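Local structure of protein angel homolog 2 (Homo sapiens, 6RW0) at residues A[153-158]-A[170-174]; A[207-212]-A[281-286]; A[252-257]-A[327-332]. The protein acts as a 2',3'-cyclic phosphatase of the CCR4 deadenylase family and probably binds the 3' untranslated regions of mRNA. All blocks are in the same frame, centred on the assembly; numbering follows the deposited sequence. Where two conformers were deposited one is given.

Followed from the N terminus, the chain illustrates how local and long-range closures combine. Interaction 1 comes first, joining strands 148-157 and 171-179 and closing the 11-residue loop between its segments before anything else begins. Helix 203-220 then opens interaction 2, and strand 253-255 opens interaction 3 before residues 281-286 return to the helix; strand 329-331 finally closes interaction 3. Interactions 2 and 3 therefore cross, and the segment 281-286 lies within the long excursion that interaction 3 closes. Helix 203-220 is common ground: Gln209 meets Asn170 and Phe158, Met212 meets Glu157 and Phe158, and Leu207 reaches Leu254 of interaction 3. Trp282 and Ile281, of the returning segment, pack on Leu330 and Tyr256.

Interaction 1 (A[153-158]-A[170-174]); sequences VNPVEF and NVGLV
Asn154 and Val174 form a hydrogen-bonded antiparallel pair in which one acceptor does double duty. Val174 O takes a weak bond from Asn154 N and a second from Asn154 ND2 at 3.1 Å, the amide donor standing above the carbonyl plane while the oxygen lies close to the plane of the Asn154 amide. With CG beside the backbone N (chi1 -51°), the amide nitrogen is brought near the peptide N-H, and both reach the same oxygen; ND2 is also bonded to Ser152 OG. Asn154 O is repaid by Val174 N at 3.0 Å.

Two residues on, Val156 and Gly172 satisfy each other fully: Val156 N gives to Gly172 O, and Gly172 N returns a nearly straight bond of 2.9 Å to Val156 O (169°). Pro155, lacking an N-H, occupies a non-hydrogen-bonded pair with Leu173, where no donor to the partner strand is needed, and Leu173 CD1 rests 3.7 Å from Pro155 CA.

These strands form a beta hairpin with an 11-residue connection between the paired segments, in one of the two sheets of the DNase I-like sandwich. Asn154 and Val156 face helix 203-220, whereas Val153 and Pro155 meet strand 124-130 of the other sheet.

At the loop end, Phe158 N bonds Asn170 O at 3.0 Å. The Phe158 ring lies beside the partner backbone, with Asn170 CB in its plane at the edge, 3.6 Å from CD2, and CE2 lies 3.5 Å from Val171 O; CZ lies near Gly172 N, where a side chain would come close against the ring. Val171 O is satisfied by Thr194 OG1 and the Asn170 amide by Gln209 and, weakly, His195 O, while Glu157 OE2 forms a salt bridge with Lys129.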
loop_
_atom_site.group_PDB
_atom_site.type_symbol
_atom_site.label_atom_id
_atom_site.label_comp_id
_atom_site.label_asym_id
_atom_site.label_seq_id
_atom_site.Cartn_x
_atom_site.Cartn_y
_atom_site.Cartn_z
ATOM N N VAL A 153 -11.380 -6.832 -12.584
ATOM C CA VAL A 153 -10.503 -7.281 -11.511
ATOM C C VAL A 153 -9.205 -7.736 -12.155
ATOM O O VAL A 153 -9.215 -8.597 -13.044
ATOM C CB VAL A 153 -11.148 -8.434 -10.722
ATOM C CG1 VAL A 153 -10.227 -8.855 -9.569
ATOM C CG2 VAL A 153 -12.528 -8.039 -10.231
ATOM N N ASN A 154 -8.085 -7.186 -11.689
ATOM C CA ASN A 154 -6.801 -7.318 -12.374
ATOM C C ASN A 154 -5.728 -7.661 -11.357
ATOM O O ASN A 154 -5.051 -6.773 -10.818
ATOM C CB ASN A 154 -6.504 -6.036 -13.140
ATOM C CG ASN A 154 -7.676 -5.619 -14.020
ATOM O OD1 ASN A 154 -7.806 -6.092 -15.138
ATOM N ND2 ASN A 154 -8.544 -4.761 -13.500
ATOM N N PRO A 155 -5.546 -8.944 -11.064
ATOM C CA PRO A 155 -4.495 -9.346 -10.125
ATOM C C PRO A 155 -3.119 -9.200 -10.747
ATOM O O PRO A 155 -2.945 -9.281 -11.963
ATOM C CB PRO A 155 -4.816 -10.820 -9.853
ATOM C CG PRO A 155 -5.444 -11.313 -11.167
ATOM C CD PRO A 155 -6.274 -10.108 -11.621
ATOM N N VAL A 156 -2.113 -9.042 -9.885
ATOM C CA VAL A 156 -0.719 -8.970 -10.300
ATOM C C VAL A 156 0.075 -9.933 -9.426
ATOM O O VAL A 156 0.028 -9.835 -8.190
ATOM C CB VAL A 156 -0.161 -7.546 -10.148
ATOM C CG1 VAL A 156 1.221 -7.449 -10.742
ATOM C CG2 VAL A 156 -1.085 -6.516 -10.793
ATOM N N GLU A 157 0.797 -10.858 -10.049
ATOM C CA GLU A 157 1.734 -11.731 -9.345
ATOM C C GLU A 157 3.147 -11.256 -9.641
ATOM O O GLU A 157 3.553 -11.201 -10.813
ATOM C CB GLU A 157 1.582 -13.185 -9.793
ATOM C CG GLU A 157 0.276 -13.798 -9.345
ATOM C CD GLU A 157 0.081 -15.242 -9.763
ATOM O OE1 GLU A 157 0.885 -15.781 -10.564
ATOM O OE2 GLU A 157 -0.904 -15.839 -9.275
ATOM N N PHE A 158 3.905 -10.915 -8.598
ATOM C CA PHE A 158 5.275 -10.479 -8.830
ATOM C C PHE A 158 6.235 -11.649 -9.011
ATOM O O PHE A 158 7.347 -11.445 -9.510
ATOM C CB PHE A 158 5.772 -9.556 -7.709
ATOM C CG PHE A 158 4.925 -8.310 -7.502
ATOM C CD1 PHE A 158 4.428 -7.580 -8.575
ATOM C CD2 PHE A 158 4.652 -7.861 -6.227
ATOM C CE1 PHE A 158 3.662 -6.437 -8.365
ATOM C CE2 PHE A 158 3.903 -6.733 -6.020
ATOM C CZ PHE A 158 3.393 -6.023 -7.093
ATOM N N ASN A 170 5.264 -11.864 -3.508
ATOM C CA ASN A 170 4.391 -10.719 -3.308
ATOM C C ASN A 170 3.451 -10.513 -4.492
ATOM O O ASN A 170 3.690 -10.978 -5.620
ATOM C CB ASN A 170 5.235 -9.478 -3.064
ATOM C CG ASN A 170 6.187 -9.660 -1.916
ATOM O OD1 ASN A 170 7.337 -10.072 -2.111
ATOM N ND2 ASN A 170 5.702 -9.417 -0.696
ATOM N N VAL A 171 2.371 -9.784 -4.214
ATOM C CA VAL A 171 1.305 -9.568 -5.178
ATOM C C VAL A 171 0.761 -8.144 -5.104
ATOM O O VAL A 171 1.042 -7.375 -4.183
ATOM C CB VAL A 171 0.136 -10.565 -4.997
ATOM C CG1 VAL A 171 0.575 -12.004 -5.236
ATOM C CG2 VAL A 171 -0.489 -10.424 -3.599
ATOM N N GLY A 172 -0.056 -7.828 -6.111
ATOM C CA GLY A 172 -0.860 -6.624 -6.119
ATOM C C GLY A 172 -2.226 -6.927 -6.701
ATOM O O GLY A 172 -2.480 -8.025 -7.205
ATOM N N LEU A 173 -3.100 -5.927 -6.646
ATOM C CA LEU A 173 -4.459 -6.079 -7.150
ATOM C C LEU A 173 -4.937 -4.716 -7.616
ATOM O O LEU A 173 -4.707 -3.715 -6.930
ATOM C CB LEU A 173 -5.396 -6.638 -6.079
ATOM C CG LEU A 173 -6.824 -6.940 -6.523
ATOM C CD1 LEU A 173 -6.903 -7.980 -7.604
ATOM C CD2 LEU A 173 -7.618 -7.388 -5.286
ATOM N N VAL A 174 -5.560 -4.674 -8.791
ATOM C CA VAL A 174 -6.055 -3.433 -9.383
ATOM C C VAL A 174 -7.505 -3.657 -9.776
ATOM O O VAL A 174 -7.809 -4.590 -10.530
ATOM C CB VAL A 174 -5.223 -3.004 -10.605
ATOM C CG1 VAL A 174 -5.746 -1.695 -11.164
ATOM C CG2 VAL A 174 -3.739 -2.896 -10.228
#

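Interaction 2 (A[207-212]-A[281-286]); sequences LTQLAM and IWPPNL
One flank of helix 203-220, made by Leu207, Thr208, Ala211 and Met212 over successive turns, packs against Ile281, Trp282 and Leu286 of the long excursion between strands 253-255 and 329-331, within the endonuclease/exonuclease/phosphatase fold. Trp282 is the broad element. Its CG sits between the backbone N and carbonyl carbon (chi1 62°), which turns the indole back toward the helix, where CH2 comes to 3.4 Å from Ala211 CB and CE3 to 3.5 Å from Thr208 OG1. Leu286 CD2 lies over one face of the same indole, offset toward its rim, and also meets Thr208 CG2 at 3.5 Å. Thr208 CG2 also touches Trp282 CB, so one methyl meets both the base of the indole and the leucine. On the flanks, Leu207 CD1 meets Ile281 CD1 at 3.8 Å, the two side chains crossing at about a right angle, and Met212 CE approaches Leu286 CD1 at 4.1 Å. The polar atoms in this buried seam are satisfied elsewhere, Thr208 OG1 by Asp204 O and Trp282 NE1 by Ile288 O. The two segments are thus held by close apolar fit and exclusion of water, not by directional bonds.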
loop_
_atom_site.group_PDB
_atom_site.type_symbol
_atom_site.label_atom_id
_atom_site.label_comp_id
_atom_site.label_asym_id
_atom_site.label_seq_id
_atom_site.Cartn_x
_atom_site.Cartn_y
_atom_site.Cartn_z
ATOM N N LEU A 207 11.853 -2.338 -6.658
ATOM C CA LEU A 207 11.570 -1.447 -7.785
ATOM C C LEU A 207 10.922 -2.202 -8.933
ATOM O O LEU A 207 10.057 -1.655 -9.629
ATOM C CB LEU A 207 12.843 -0.756 -8.276
ATOM C CG LEU A 207 13.257 0.427 -7.408
ATOM C CD1 LEU A 207 14.653 0.874 -7.784
ATOM C CD2 LEU A 207 12.279 1.579 -7.519
ATOM N N THR A 208 11.305 -3.461 -9.144
ATOM C CA THR A 208 10.713 -4.230 -10.230
ATOM C C THR A 208 9.266 -4.592 -9.909
ATOM O O THR A 208 8.400 -4.525 -10.785
ATOM C CB THR A 208 11.555 -5.473 -10.515
ATOM O OG1 THR A 208 12.917 -5.092 -10.783
ATOM C CG2 THR A 208 11.058 -6.222 -11.740
ATOM N N GLN A 209 8.989 -4.976 -8.658
ATOM C CA GLN A 209 7.609 -5.201 -8.231
ATOM C C GLN A 209 6.772 -3.945 -8.420
ATOM O O GLN A 209 5.662 -3.992 -8.961
ATOM C CB GLN A 209 7.583 -5.662 -6.773
ATOM C CG GLN A 209 8.211 -7.028 -6.556
ATOM C CD GLN A 209 8.054 -7.549 -5.137
ATOM O OE1 GLN A 209 7.780 -6.791 -4.208
ATOM N NE2 GLN A 209 8.241 -8.856 -4.966
ATOM N N LEU A 210 7.290 -2.801 -7.982
ATOM C CA LEU A 210 6.569 -1.551 -8.196
ATOM C C LEU A 210 6.309 -1.305 -9.679
ATOM O O LEU A 210 5.196 -0.917 -10.067
ATOM C CB LEU A 210 7.355 -0.397 -7.580
ATOM C CG LEU A 210 6.771 0.993 -7.810
ATOM C CD1 LEU A 210 5.414 1.116 -7.137
ATOM C CD2 LEU A 210 7.714 2.065 -7.312
ATOM N N ALA A 211 7.316 -1.519 -10.529
ATOM C CA ALA A 211 7.130 -1.322 -11.965
ATOM C C ALA A 211 6.022 -2.223 -12.501
ATOM O O ALA A 211 5.248 -1.815 -13.377
ATOM C CB ALA A 211 8.443 -1.598 -12.698
ATOM N N MET A 212 5.937 -3.456 -12.000
ATOM C CA MET A 212 4.886 -4.367 -12.439
ATOM C C MET A 212 3.510 -3.850 -12.039
ATOM O O MET A 212 2.564 -3.923 -12.830
ATOM C CB MET A 212 5.149 -5.759 -11.868
ATOM C CG MET A 212 6.361 -6.420 -12.491
ATOM S SD MET A 212 6.963 -7.867 -11.591
ATOM C CE MET A 212 5.898 -9.054 -12.192
ATOM N N ILE A 281 17.293 -2.394 -14.620
ATOM C CA ILE A 281 17.141 -3.066 -13.334
ATOM C C ILE A 281 16.699 -4.506 -13.534
ATOM O O ILE A 281 17.148 -5.412 -12.820
ATOM C CB ILE A 281 16.157 -2.288 -12.448
ATOM C CG1 ILE A 281 16.720 -0.904 -12.106
ATOM C CG2 ILE A 281 15.830 -3.080 -11.179
ATOM C CD1 ILE A 281 15.729 -0.000 -11.362
ATOM N N TRP A 282 15.792 -4.720 -14.474
ATOM C CA TRP A 282 15.148 -6.026 -14.733
ATOM C C TRP A 282 15.369 -6.426 -16.186
ATOM O O TRP A 282 15.615 -5.557 -16.994
ATOM C CB TRP A 282 13.657 -5.937 -14.365
ATOM C CG TRP A 282 12.876 -4.944 -15.165
ATOM C CD1 TRP A 282 12.443 -5.069 -16.449
ATOM C CD2 TRP A 282 12.428 -3.661 -14.718
ATOM N NE1 TRP A 282 11.766 -3.950 -16.829
ATOM C CE2 TRP A 282 11.745 -3.065 -15.795
ATOM C CE3 TRP A 282 12.543 -2.962 -13.519
ATOM C CZ2 TRP A 282 11.172 -1.809 -15.696
ATOM C CZ3 TRP A 282 11.978 -1.717 -13.425
ATOM C CH2 TRP A 282 11.310 -1.149 -14.504
ATOM N N PRO A 283 15.329 -7.719 -16.524
ATOM C CA PRO A 283 15.614 -8.133 -17.878
ATOM C C PRO A 283 14.509 -7.873 -18.914
ATOM O O PRO A 283 13.407 -7.698 -18.562
ATOM C CB PRO A 283 15.896 -9.631 -17.731
ATOM C CG PRO A 283 15.056 -10.044 -16.575
ATOM C CD PRO A 283 15.150 -8.869 -15.633
ATOM N N PRO A 284 14.829 -7.920 -20.220
ATOM C CA PRO A 284 13.843 -7.700 -21.267
ATOM C C PRO A 284 12.679 -8.697 -21.304
ATOM O O PRO A 284 11.646 -8.321 -21.737
ATOM C CB PRO A 284 14.598 -7.823 -22.597
ATOM C CG PRO A 284 16.035 -8.038 -22.258
ATOM C CD PRO A 284 16.182 -8.076 -20.758
ATOM N N ASN A 285 12.831 -9.911 -20.768
ATOM C CA ASN A 285 11.742 -10.917 -20.781
ATOM C C ASN A 285 10.616 -10.565 -19.790
ATOM O O ASN A 285 9.647 -11.252 -19.818
ATOM C CB ASN A 285 12.240 -12.363 -20.722
ATOM C CG ASN A 285 12.922 -12.759 -19.442
ATOM O OD1 ASN A 285 13.621 -11.960 -18.860
ATOM N ND2 ASN A 285 12.757 -14.005 -19.054
ATOM N N LEU A 286 10.773 -9.584 -18.900
ATOM C CA LEU A 286 9.660 -9.075 -18.077
ATOM C C LEU A 286 8.611 -8.418 -18.987
ATOM O O LEU A 286 7.458 -8.484 -18.668
ATOM C CB LEU A 286 10.174 -8.093 -17.026
ATOM C CG LEU A 286 9.103 -7.641 -16.040
ATOM C CD1 LEU A 286 8.418 -8.834 -15.415
ATOM C CD2 LEU A 286 9.671 -6.740 -14.966
#

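Interaction 3 (A[252-257]-A[327-332]); sequences GKLNYE and SSNLQH
Tyr256 turns one ring face to Ser328 and an edge to Leu330. Its CG lies between the backbone N and carbonyl carbon (chi1 61°), folding the ring back over the partner strand. Ser328 CB makes a CH-pi contact 4.1 Å from the Tyr256 ring centroid, near the normal, while Leu330 N lies at the edge and Leu330 CG is 3.9 Å from CE2. Replacing the ring by an alanine side chain is likely to leave Ser328 without its aromatic partner and open a gap beside Leu330.

The side chains of Asn255 and Asn329 cross at a slant, their amide planes 57° apart, with Asn329 OD1 against Asn255 CB at 3.4 Å. Asn255 OD1 accepts from Glu257 N at 3.1 Å, an Asx turn, and takes a weak bond from Ser328 OG. At the far end, the His332 ring presents its face to Gly252 CA, 3.5 Å from the ring centroid.

Between these ends Leu254 and Leu330 exchange backbone bonds as a hydrogen-bonded pair, and Tyr256 N bonds Ser328 O at 2.9 Å. Strand 253-255 of this two-stranded antiparallel sheet follows directly on helix 244-251, which Gly252 leaves with positive phi; Leu254 and Leu330 lean on Phe248 of that helix, His332 NE2 bonds Ile249 O, and the loop bearing Ile281 and Trp282 packs against Tyr256 and Leu330.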
loop_
_atom_site.group_PDB
_atom_site.type_symbol
_atom_site.label_atom_id
_atom_site.label_comp_id
_atom_site.label_asym_id
_atom_site.label_seq_id
_atom_site.Cartn_x
_atom_site.Cartn_y
_atom_site.Cartn_z
ATOM N N GLY A 252 7.775 10.710 -10.725
ATOM C CA GLY A 252 7.691 10.087 -12.026
ATOM C C GLY A 252 9.019 9.877 -12.704
ATOM O O GLY A 252 9.049 9.591 -13.903
ATOM N N LYS A 253 10.123 10.027 -11.975
ATOM C CA LYS A 253 11.449 9.828 -12.532
ATOM C C LYS A 253 12.390 9.434 -11.406
ATOM O O LYS A 253 12.195 9.812 -10.247
ATOM C CB LYS A 253 11.987 11.058 -13.269
ATOM C CG LYS A 253 12.033 12.335 -12.481
ATOM C CD LYS A 253 12.358 13.502 -13.422
ATOM C CE LYS A 253 13.646 14.209 -13.017
ATOM N NZ LYS A 253 14.022 15.341 -13.920
ATOM N N LEU A 254 13.406 8.656 -11.765
ATOM C CA LEU A 254 14.434 8.241 -10.819
ATOM C C LEU A 254 15.700 7.972 -11.607
ATOM O O LEU A 254 15.711 7.109 -12.490
ATOM C CB LEU A 254 14.031 6.981 -10.050
ATOM C CG LEU A 254 15.133 6.425 -9.133
ATOM C CD1 LEU A 254 15.456 7.391 -8.017
ATOM C CD2 LEU A 254 14.718 5.084 -8.569
ATOM N N ASN A 255 16.762 8.697 -11.281
ATOM C CA ASN A 255 18.093 8.403 -11.789
ATOM C C ASN A 255 18.734 7.458 -10.782
ATOM O O ASN A 255 19.041 7.855 -9.657
ATOM C CB ASN A 255 18.885 9.694 -11.931
ATOM C CG ASN A 255 20.260 9.462 -12.488
ATOM O OD1 ASN A 255 20.751 8.336 -12.502
ATOM N ND2 ASN A 255 20.900 10.526 -12.944
ATOM N N TYR A 256 18.876 6.199 -11.151
ATOM C CA TYR A 256 19.376 5.151 -10.228
ATOM C C TYR A 256 20.857 4.846 -10.467
ATOM O O TYR A 256 21.321 3.867 -9.962
ATOM C CB TYR A 256 18.461 3.925 -10.266
ATOM C CG TYR A 256 18.341 3.238 -11.595
ATOM C CD1 TYR A 256 19.237 2.264 -11.965
ATOM C CD2 TYR A 256 17.323 3.545 -12.471
ATOM C CE1 TYR A 256 19.140 1.617 -13.174
ATOM C CE2 TYR A 256 17.220 2.923 -13.697
ATOM C CZ TYR A 256 18.131 1.950 -14.046
ATOM O OH TYR A 256 18.078 1.317 -15.236
ATOM N N GLU A 257 21.581 5.675 -11.205
ATOM C CA GLU A 257 23.013 5.464 -11.384
ATOM C C GLU A 257 23.718 5.440 -10.034
ATOM O O GLU A 257 23.543 6.344 -9.214
ATOM C CB GLU A 257 23.572 6.598 -12.246
ATOM C CG GLU A 257 25.056 6.502 -12.546
ATOM C CD GLU A 257 25.564 7.664 -13.391
ATOM O OE1 GLU A 257 24.970 8.763 -13.336
ATOM O OE2 GLU A 257 26.564 7.474 -14.114
ATOM N N SER A 327 19.832 4.180 -20.636
ATOM C CA SER A 327 20.317 5.027 -19.553
ATOM C C SER A 327 19.764 4.545 -18.211
ATOM O O SER A 327 18.859 3.715 -18.162
ATOM C CB SER A 327 19.922 6.486 -19.782
ATOM O OG SER A 327 18.565 6.707 -19.444
ATOM N N SER A 328 20.316 5.074 -17.125
ATOM C CA SER A 328 19.953 4.620 -15.782
ATOM C C SER A 328 18.845 5.476 -15.186
ATOM O O SER A 328 18.970 6.028 -14.091
ATOM C CB SER A 328 21.183 4.617 -14.886
ATOM O OG SER A 328 21.749 5.912 -14.818
ATOM N N ASN A 329 17.747 5.593 -15.927
ATOM C CA ASN A 329 16.601 6.375 -15.495
ATOM C C ASN A 329 15.336 5.555 -15.641
ATOM O O ASN A 329 15.138 4.879 -16.656
ATOM C CB ASN A 329 16.478 7.656 -16.307
ATOM C CG ASN A 329 17.640 8.576 -16.085
ATOM O OD1 ASN A 329 17.684 9.302 -15.096
ATOM N ND2 ASN A 329 18.610 8.532 -16.989
ATOM N N LEU A 330 14.511 5.594 -14.608
ATOM C CA LEU A 330 13.171 5.048 -14.645
ATOM C C LEU A 330 12.195 6.211 -14.708
ATOM O O LEU A 330 12.444 7.278 -14.142
ATOM C CB LEU A 330 12.857 4.279 -13.372
ATOM C CG LEU A 330 13.328 2.845 -13.180
ATOM C CD1 LEU A 330 12.562 2.326 -11.949
ATOM C CD2 LEU A 330 13.084 2.024 -14.409
ATOM N N GLN A 331 11.078 6.000 -15.396
ATOM C CA GLN A 331 10.017 6.991 -15.456
ATOM C C GLN A 331 8.679 6.277 -15.321
ATOM O O GLN A 331 8.579 5.071 -15.548
ATOM C CB GLN A 331 10.055 7.766 -16.783
ATOM C CG GLN A 331 11.322 8.605 -17.008
ATOM C CD GLN A 331 12.513 7.834 -17.600
ATOM O OE1 GLN A 331 13.665 8.219 -17.393
ATOM N NE2 GLN A 331 12.241 6.776 -18.360
ATOM N N HIS A 332 7.650 7.029 -14.927
ATOM C CA HIS A 332 6.266 6.607 -15.109
ATOM C C HIS A 332 5.493 7.823 -15.601
ATOM O O HIS A 332 5.980 8.959 -15.535
ATOM C CB HIS A 332 5.641 5.946 -13.872
ATOM C CG HIS A 332 5.395 6.879 -12.736
ATOM N ND1 HIS A 332 4.495 7.922 -12.805
ATOM C CD2 HIS A 332 5.914 6.910 -11.488
ATOM C CE1 HIS A 332 4.484 8.566 -11.650
ATOM N NE2 HIS A 332 5.340 7.974 -10.837
#